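3,4-dihydroxybenzoate decarboxylase (Enterobacter cloacae, PDB 5NY5) probably catalyses the reversible, non-oxidative decarboxylation of 3,4-dihydroxybenzoate to catechol as a UbiD-family enzyme dependent on prenylated flavin and a metal ion. Local coordinates at residues E344-G349 with A385-A390. Numbering follows the deposited sequence.
Sequences EEAIPG and ALIALA
A346 and I387 meet methyl to methyl: CB of A346 lies 3.6 Å from CD1 of I387, the end of the longer branch of the isoleucine. The CG1 branch of I387 turns away from the carbonyl carbon to the side of the backbone N (chi1 -64°), and an extended second torsion (chi2 171°) carries CD1 outward from its helix, leaning back toward its start, to meet the end of helix 324-346. The same methyl comes within 4.3 Å of CD1 of I347, a looser touch between two branch ends. One isoleucine methyl thus bridges two consecutive residues of the facing segment, A346 in the last helical turn and I347, where the chain departs from the helix. With only 85 Å² buried and the nearest CA atoms, those of A346 and I387, 8.5 Å apart, this is a small, wholly apolar contact. Behind it the turn is tied back on its own helix: the backbone N of G349 donates to OE2 of E344 over 2.9 Å, meeting the syn side of the carboxylate from 30° out of its plane. P348 O takes a further hydrogen bond from R373. I347 is buried and also packs on R380 and Q383, earlier in helix 380-391, while I387 reaches A342 and V343 one turn back along helix 324-346. Within the C-terminal UbiD domain, helix 380-391 packs on strands 397-401 and 455-462 of the mixed sheet through A385 and L389 and on helix 324-346 through I387, and A390 of a second subunit also packs against I387.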
ATOM      1  N   GLU A 344       0.429  -5.637  31.899  1.00 42.08           N
ATOM      2  CA  GLU A 344       0.198  -6.693  32.878  1.00 51.27           C
ATOM      3  C   GLU A 344      -1.256  -6.729  33.323  1.00 43.70           C
ATOM      4  O   GLU A 344      -1.799  -7.806  33.590  1.00 44.21           O
ATOM      5  CB  GLU A 344       1.125  -6.507  34.078  1.00 43.48           C
ATOM      6  CG  GLU A 344       1.142  -7.689  35.025  1.00 44.28           C
ATOM      7  CD  GLU A 344       1.628  -8.961  34.360  1.00 51.61           C
ATOM      8  OE1 GLU A 344       2.440  -8.871  33.413  1.00 52.09           O
ATOM      9  OE2 GLU A 344       1.195 -10.053  34.783  1.00 53.18           O
ATOM     10  N   GLU A 345      -1.905  -5.571  33.391  1.00 46.37           N
ATOM     11  CA  GLU A 345      -3.329  -5.541  33.693  1.00 47.97           C
ATOM     12  C   GLU A 345      -4.143  -6.153  32.555  1.00 48.61           C
ATOM     13  O   GLU A 345      -5.037  -6.974  32.788  1.00 46.94           O
ATOM     14  CB  GLU A 345      -3.767  -4.103  33.962  1.00 49.72           C
ATOM     15  CG  GLU A 345      -5.221  -3.953  34.358  1.00 63.34           C
ATOM     16  CD  GLU A 345      -5.851  -2.698  33.783  1.00 75.59           C
ATOM     17  OE1 GLU A 345      -6.105  -2.668  32.560  1.00 78.95           O
ATOM     18  OE2 GLU A 345      -6.087  -1.739  34.550  1.00 82.69           O
ATOM     19  N   ALA A 346      -3.836  -5.775  31.314  1.00 43.19           N
ATOM     20  CA  ALA A 346      -4.630  -6.248  30.188  1.00 42.79           C
ATOM     21  C   ALA A 346      -4.279  -7.679  29.800  1.00 51.87           C
ATOM     22  O   ALA A 346      -5.174  -8.475  29.496  1.00 42.86           O
ATOM     23  CB  ALA A 346      -4.455  -5.310  28.996  1.00 41.86           C
ATOM     24  N   ILE A 347      -2.994  -8.026  29.797  1.00 47.80           N
ATOM     25  CA  ILE A 347      -2.547  -9.363  29.403  1.00 41.92           C
ATOM     26  C   ILE A 347      -1.589  -9.896  30.461  1.00 42.35           C
ATOM     27  O   ILE A 347      -0.369  -9.725  30.332  1.00 41.85           O
ATOM     28  CB  ILE A 347      -1.877  -9.351  28.019  1.00 40.88           C
ATOM     29  CG1 ILE A 347      -2.551  -8.344  27.088  1.00 40.40           C
ATOM     30  CG2 ILE A 347      -1.936 -10.730  27.390  1.00 40.87           C
ATOM     31  CD1 ILE A 347      -1.830  -8.162  25.776  1.00 39.45           C
ATOM     32  N   PRO A 348      -2.082 -10.546  31.511  1.00 46.71           N
ATOM     33  CA  PRO A 348      -1.190 -10.985  32.592  1.00 44.39           C
ATOM     34  C   PRO A 348      -0.220 -12.067  32.140  1.00 45.53           C
ATOM     35  O   PRO A 348      -0.591 -13.012  31.440  1.00 43.86           O
ATOM     36  CB  PRO A 348      -2.158 -11.517  33.656  1.00 46.65           C
ATOM     37  CG  PRO A 348      -3.479 -10.891  33.324  1.00 48.88           C
ATOM     38  CD  PRO A 348      -3.499 -10.769  31.837  1.00 48.00           C
ATOM     39  N   GLY A 349       1.036 -11.920  32.558  1.00 43.36           N
ATOM     40  CA  GLY A 349       2.054 -12.914  32.292  1.00 43.21           C
ATOM     41  C   GLY A 349       2.629 -12.908  30.894  1.00 42.24           C
ATOM     42  O   GLY A 349       3.431 -13.792  30.572  1.00 42.19           O
ATOM     43  N   ALA A 385       1.655  -3.727  21.721  1.00 43.47           N
ATOM     44  CA  ALA A 385       2.179  -2.500  21.133  1.00 35.95           C
ATOM     45  C   ALA A 385       1.141  -1.388  21.161  1.00 36.08           C
ATOM     46  O   ALA A 385       1.475  -0.225  21.414  1.00 36.13           O
ATOM     47  CB  ALA A 385       2.648  -2.762  19.703  1.00 35.43           C
ATOM     48  N   LEU A 386      -0.122  -1.726  20.909  1.00 36.21           N
ATOM     49  CA  LEU A 386      -1.179  -0.723  20.967  1.00 36.45           C
ATOM     50  C   LEU A 386      -1.365  -0.190  22.381  1.00 37.11           C
ATOM     51  O   LEU A 386      -1.660   0.996  22.567  1.00 37.34           O
ATOM     52  CB  LEU A 386      -2.485  -1.310  20.439  1.00 38.66           C
ATOM     53  CG  LEU A 386      -2.449  -1.741  18.974  1.00 36.02           C
ATOM     54  CD1 LEU A 386      -3.760  -2.389  18.569  1.00 36.27           C
ATOM     55  CD2 LEU A 386      -2.136  -0.555  18.087  1.00 35.62           C
ATOM     56  N   ILE A 387      -1.203  -1.046  23.390  1.00 37.52           N
ATOM     57  CA  ILE A 387      -1.363  -0.592  24.767  1.00 38.25           C
ATOM     58  C   ILE A 387      -0.273   0.410  25.124  1.00 38.21           C
ATOM     59  O   ILE A 387      -0.543   1.458  25.720  1.00 38.69           O
ATOM     60  CB  ILE A 387      -1.376  -1.789  25.732  1.00 38.74           C
ATOM     61  CG1 ILE A 387      -2.589  -2.676  25.468  1.00 38.97           C
ATOM     62  CG2 ILE A 387      -1.398  -1.310  27.165  1.00 39.56           C
ATOM     63  CD1 ILE A 387      -2.563  -3.979  26.232  1.00 39.42           C
ATOM     64  N   ALA A 388       0.971   0.111  24.749  1.00 37.73           N
ATOM     65  CA  ALA A 388       2.074   1.019  25.043  1.00 37.74           C
ATOM     66  C   ALA A 388       1.893   2.355  24.334  1.00 37.55           C
ATOM     67  O   ALA A 388       2.091   3.420  24.932  1.00 40.88           O
ATOM     68  CB  ALA A 388       3.401   0.375  24.646  1.00 37.31           C
ATOM     69  N   LEU A 389       1.523   2.318  23.052  1.00 37.00           N
ATOM     70  CA  LEU A 389       1.254   3.549  22.318  1.00 36.87           C
ATOM     71  C   LEU A 389       0.142   4.355  22.974  1.00 37.52           C
ATOM     72  O   LEU A 389       0.217   5.587  23.050  1.00 51.84           O
ATOM     73  CB  LEU A 389       0.887   3.222  20.872  1.00 36.27           C
ATOM     74  CG  LEU A 389       2.016   2.747  19.959  1.00 35.70           C
ATOM     75  CD1 LEU A 389       1.448   2.181  18.674  1.00 35.27           C
ATOM     76  CD2 LEU A 389       2.966   3.891  19.663  1.00 35.64           C
ATOM     77  N   ALA A 390      -0.903   3.674  23.449  1.00 37.88           N
ATOM     78  CA  ALA A 390      -1.992   4.367  24.123  1.00 38.64           C
ATOM     79  C   ALA A 390      -1.559   4.906  25.479  1.00 39.37           C
ATOM     80  O   ALA A 390      -2.028   5.969  25.900  1.00 47.68           O
ATOM     81  CB  ALA A 390      -3.185   3.427  24.282  1.00 38.94           C
TER